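Odorant binding protein, antennal (Anopheles gambiae, PDB 3R1P) probably binds odorant molecules in the mosquito antenna, as a secreted, all-helical carrier of the PBP/GOBP family with an adaptable binding site. Local coordinates at residues L17-Q31 with A43-I57. Residues are numbered along the deposited sequence; the frame is centred on the assembly and turned at random.
Sequences LHEICIAESGASEEQ and APAAKCYIHCLFDKI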
# COMPACT_ATOMS: atom_id res chain seq x y z
N LEU A 17 3.08 -6.26 10.01
CA LEU A 17 2.36 -6.15 8.75
C LEU A 17 3.29 -6.30 7.53
O LEU A 17 2.93 -6.99 6.58
CB LEU A 17 1.65 -4.77 8.74
CG LEU A 17 0.35 -4.59 7.97
CD1 LEU A 17 -0.79 -5.31 8.61
CD2 LEU A 17 -0.05 -3.13 7.93
N HIS A 18 4.50 -5.70 7.59
CA HIS A 18 5.53 -5.73 6.55
C HIS A 18 6.06 -7.14 6.22
O HIS A 18 6.23 -7.48 5.05
CB HIS A 18 6.69 -4.80 6.96
CG HIS A 18 7.88 -4.85 6.05
ND1 HIS A 18 7.85 -4.26 4.81
CD2 HIS A 18 9.10 -5.40 6.26
CE1 HIS A 18 9.05 -4.48 4.28
NE2 HIS A 18 9.83 -5.15 5.12
N GLU A 19 6.35 -7.95 7.27
CA GLU A 19 6.88 -9.31 7.16
C GLU A 19 5.93 -10.31 6.50
O GLU A 19 6.37 -11.12 5.69
CB GLU A 19 7.41 -9.82 8.51
CG GLU A 19 8.68 -9.11 8.96
CD GLU A 19 9.78 -9.95 9.58
OE1 GLU A 19 9.59 -11.17 9.80
OE2 GLU A 19 10.84 -9.36 9.89
N ILE A 20 4.62 -10.22 6.83
CA ILE A 20 3.61 -11.10 6.22
C ILE A 20 3.45 -10.80 4.73
O ILE A 20 3.44 -11.73 3.91
CB ILE A 20 2.27 -11.05 7.00
CG1 ILE A 20 2.43 -11.76 8.35
CG2 ILE A 20 1.09 -11.65 6.20
CD1 ILE A 20 1.62 -11.20 9.38
N CYS A 21 3.36 -9.51 4.38
CA CYS A 21 3.17 -9.10 3.00
C CYS A 21 4.33 -9.29 2.05
O CYS A 21 4.11 -9.49 0.86
CB CYS A 21 2.53 -7.72 2.92
SG CYS A 21 0.88 -7.68 3.67
N ILE A 22 5.57 -9.35 2.60
CA ILE A 22 6.76 -9.69 1.82
C ILE A 22 6.61 -11.16 1.40
O ILE A 22 6.83 -11.50 0.23
CB ILE A 22 8.06 -9.46 2.65
CG1 ILE A 22 8.53 -8.00 2.53
CG2 ILE A 22 9.20 -10.44 2.25
CD1 ILE A 22 9.99 -7.70 2.95
N ALA A 23 6.23 -12.02 2.38
CA ALA A 23 6.06 -13.47 2.21
C ALA A 23 4.95 -13.82 1.23
O ALA A 23 5.16 -14.66 0.36
CB ALA A 23 5.81 -14.13 3.56
N GLU A 24 3.78 -13.17 1.36
CA GLU A 24 2.62 -13.39 0.50
C GLU A 24 2.83 -12.95 -0.95
O GLU A 24 2.55 -13.72 -1.88
CB GLU A 24 1.37 -12.71 1.07
CG GLU A 24 0.77 -13.44 2.26
CD GLU A 24 -0.70 -13.18 2.55
OE1 GLU A 24 -1.38 -12.55 1.71
OE2 GLU A 24 -1.16 -13.61 3.63
N SER A 25 3.28 -11.69 -1.15
CA SER A 25 3.47 -11.14 -2.49
C SER A 25 4.68 -11.72 -3.20
O SER A 25 4.67 -11.81 -4.43
CB SER A 25 3.58 -9.63 -2.43
OG SER A 25 4.73 -9.21 -1.71
N GLY A 26 5.70 -12.08 -2.44
CA GLY A 26 6.95 -12.59 -2.99
C GLY A 26 7.81 -11.47 -3.54
O GLY A 26 8.54 -11.67 -4.52
N ALA A 27 7.71 -10.27 -2.92
CA ALA A 27 8.48 -9.08 -3.29
C ALA A 27 9.76 -8.99 -2.46
O ALA A 27 9.74 -9.24 -1.25
CB ALA A 27 7.64 -7.82 -3.10
N SER A 28 10.86 -8.64 -3.12
CA SER A 28 12.16 -8.56 -2.48
C SER A 28 12.29 -7.25 -1.69
O SER A 28 11.58 -6.29 -1.98
CB SER A 28 13.27 -8.67 -3.52
OG SER A 28 13.32 -7.51 -4.33
N GLU A 29 13.23 -7.21 -0.72
CA GLU A 29 13.50 -6.00 0.06
C GLU A 29 13.96 -4.87 -0.87
O GLU A 29 13.52 -3.74 -0.70
CB GLU A 29 14.53 -6.26 1.17
CG GLU A 29 13.91 -6.84 2.43
CD GLU A 29 13.25 -5.88 3.41
OE1 GLU A 29 13.34 -4.65 3.21
OE2 GLU A 29 12.67 -6.36 4.40
N GLU A 30 14.77 -5.21 -1.91
CA GLU A 30 15.28 -4.28 -2.93
C GLU A 30 14.14 -3.62 -3.68
O GLU A 30 14.21 -2.42 -3.92
CB GLU A 30 16.18 -5.01 -3.95
CG GLU A 30 17.53 -5.46 -3.46
CD GLU A 30 18.68 -4.63 -3.97
OE1 GLU A 30 18.59 -4.07 -5.09
OE2 GLU A 30 19.72 -4.60 -3.28
N GLN A 31 13.11 -4.40 -4.08
CA GLN A 31 11.93 -3.91 -4.82
C GLN A 31 11.12 -2.92 -3.99
O GLN A 31 10.67 -1.92 -4.52
CB GLN A 31 11.04 -5.08 -5.28
CG GLN A 31 11.56 -5.77 -6.54
CD GLN A 31 10.87 -7.09 -6.84
OE1 GLN A 31 10.36 -7.78 -5.95
NE2 GLN A 31 10.88 -7.48 -8.10
N ALA A 43 7.40 -2.85 -9.17
CA ALA A 43 7.53 -4.27 -9.52
C ALA A 43 6.16 -4.96 -9.45
O ALA A 43 5.37 -4.61 -8.55
CB ALA A 43 8.51 -4.96 -8.59
N PRO A 44 5.84 -5.92 -10.36
CA PRO A 44 4.55 -6.63 -10.27
C PRO A 44 4.30 -7.22 -8.88
O PRO A 44 3.17 -7.20 -8.40
CB PRO A 44 4.68 -7.74 -11.32
CG PRO A 44 5.65 -7.21 -12.30
CD PRO A 44 6.65 -6.44 -11.48
N ALA A 45 5.38 -7.68 -8.23
CA ALA A 45 5.38 -8.27 -6.89
C ALA A 45 5.26 -7.22 -5.77
O ALA A 45 4.70 -7.54 -4.71
CB ALA A 45 6.64 -9.11 -6.69
N ALA A 46 5.79 -5.99 -5.99
CA ALA A 46 5.70 -4.92 -4.99
C ALA A 46 4.29 -4.32 -4.96
O ALA A 46 3.84 -3.88 -3.90
CB ALA A 46 6.73 -3.84 -5.27
N LYS A 47 3.61 -4.31 -6.12
CA LYS A 47 2.22 -3.85 -6.27
C LYS A 47 1.30 -4.79 -5.49
O LYS A 47 0.35 -4.32 -4.87
CB LYS A 47 1.80 -3.80 -7.75
CG LYS A 47 2.53 -2.74 -8.55
CD LYS A 47 2.05 -2.72 -9.97
CE LYS A 47 2.69 -1.60 -10.75
NZ LYS A 47 2.10 -1.49 -12.11
N CYS A 48 1.63 -6.11 -5.46
CA CYS A 48 0.90 -7.11 -4.69
C CYS A 48 1.13 -6.95 -3.19
O CYS A 48 0.21 -7.21 -2.41
CB CYS A 48 1.18 -8.53 -5.17
SG CYS A 48 0.55 -8.88 -6.84
N TYR A 49 2.35 -6.47 -2.79
CA TYR A 49 2.68 -6.19 -1.39
C TYR A 49 1.70 -5.12 -0.84
O TYR A 49 1.21 -5.25 0.28
CB TYR A 49 4.16 -5.73 -1.27
CG TYR A 49 4.51 -5.10 0.07
CD1 TYR A 49 5.00 -5.86 1.12
CD2 TYR A 49 4.38 -3.72 0.26
CE1 TYR A 49 5.30 -5.29 2.36
CE2 TYR A 49 4.71 -3.13 1.49
CZ TYR A 49 5.16 -3.92 2.53
OH TYR A 49 5.46 -3.33 3.74
N ILE A 50 1.43 -4.08 -1.65
CA ILE A 50 0.51 -3.00 -1.32
C ILE A 50 -0.91 -3.56 -1.13
O ILE A 50 -1.56 -3.21 -0.13
CB ILE A 50 0.55 -1.85 -2.35
CG1 ILE A 50 2.01 -1.31 -2.53
CG2 ILE A 50 -0.42 -0.73 -1.94
CD1 ILE A 50 2.21 -0.33 -3.73
N HIS A 51 -1.38 -4.43 -2.07
CA HIS A 51 -2.70 -5.07 -1.96
C HIS A 51 -2.77 -5.84 -0.65
O HIS A 51 -3.75 -5.71 0.08
CB HIS A 51 -3.04 -6.00 -3.14
CG HIS A 51 -4.25 -6.85 -2.85
ND1 HIS A 51 -4.12 -8.18 -2.50
CD2 HIS A 51 -5.54 -6.48 -2.71
CE1 HIS A 51 -5.35 -8.60 -2.23
NE2 HIS A 51 -6.24 -7.61 -2.35
N CYS A 52 -1.69 -6.60 -0.33
CA CYS A 52 -1.60 -7.36 0.90
C CYS A 52 -1.81 -6.48 2.15
O CYS A 52 -2.56 -6.87 3.04
CB CYS A 52 -0.30 -8.15 0.97
SG CYS A 52 -0.08 -9.06 2.52
N LEU A 53 -1.17 -5.27 2.19
CA LEU A 53 -1.31 -4.31 3.30
C LEU A 53 -2.77 -3.87 3.49
O LEU A 53 -3.23 -3.74 4.62
CB LEU A 53 -0.45 -3.06 3.07
CG LEU A 53 1.06 -3.15 3.16
CD1 LEU A 53 1.69 -1.77 2.93
CD2 LEU A 53 1.49 -3.66 4.53
N PHE A 54 -3.47 -3.59 2.38
CA PHE A 54 -4.88 -3.17 2.42
C PHE A 54 -5.79 -4.32 2.87
O PHE A 54 -6.68 -4.10 3.69
CB PHE A 54 -5.32 -2.60 1.07
CG PHE A 54 -4.68 -1.28 0.70
CD1 PHE A 54 -4.39 -0.98 -0.62
CD2 PHE A 54 -4.40 -0.32 1.67
CE1 PHE A 54 -3.86 0.26 -0.97
CE2 PHE A 54 -3.85 0.91 1.33
CZ PHE A 54 -3.57 1.19 0.01
N ASP A 55 -5.53 -5.53 2.37
CA ASP A 55 -6.27 -6.73 2.74
C ASP A 55 -6.11 -7.04 4.25
O ASP A 55 -7.11 -7.32 4.90
CB ASP A 55 -5.82 -7.93 1.88
CG ASP A 55 -6.56 -9.21 2.21
OD1 ASP A 55 -5.95 -10.09 2.86
OD2 ASP A 55 -7.75 -9.31 1.87
N LYS A 56 -4.88 -6.96 4.81
CA LYS A 56 -4.64 -7.25 6.24
C LYS A 56 -5.26 -6.26 7.20
O LYS A 56 -5.68 -6.65 8.29
CB LYS A 56 -3.15 -7.45 6.56
CG LYS A 56 -2.51 -8.64 5.86
CD LYS A 56 -3.02 -9.97 6.36
CE LYS A 56 -2.64 -11.08 5.40
NZ LYS A 56 -3.18 -12.39 5.85
N ILE A 57 -5.32 -4.98 6.80
CA ILE A 57 -5.95 -3.95 7.64
C ILE A 57 -7.46 -3.84 7.39
O ILE A 57 -8.14 -3.01 7.99
CB ILE A 57 -5.20 -2.60 7.65
CG1 ILE A 57 -5.21 -1.94 6.25
CG2 ILE A 57 -3.78 -2.75 8.23
CD1 ILE A 57 -4.65 -0.55 6.18
O HOH W 1 9.91 -2.31 -7.32
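C21 and C52 join helix 17-25 to helix 44-56 through a disulfide, SG to SG 2.0 Å; the axes of the two segments cross at 133°. Packing is tight here: C21 is a knob among Y49, C52, L53 and K56, and its CB lies 3.6 Å from Y49 CD1. With CG anti to the backbone N (chi1 166°), Y49 reaches along helix 17-25 and brings its OH to H18 ND1 at 2.8 Å, in the plane of the imidazole. The two rings meet rim to rim, and the other nitrogen, H18 NE2, donates to E29 OE2, so both nitrogens of the buried imidazole are bonded. Near the turn at G26, S25 packs its CB 3.4 Å from Y49 N, while its OG bonds back to C21 O. On the looser solvent side the exposed K56, bent at chi2, lies among L17, I20 and E24 and ends in a salt bridge whose hydrogen bond is weak, NZ to E24 OE2 3.2 Å; at the far end a water links Q31 O to A43 N. L17 and L53 touch the bound palmitic acid, consistent with a ligand-pocket wall. L124 of helix 114-125 touches Y49 and L53, L32 of helix 29-32 packs on H18 and Y49, and the C48–C100 disulfide ties helix 44-56 to helix 99-110.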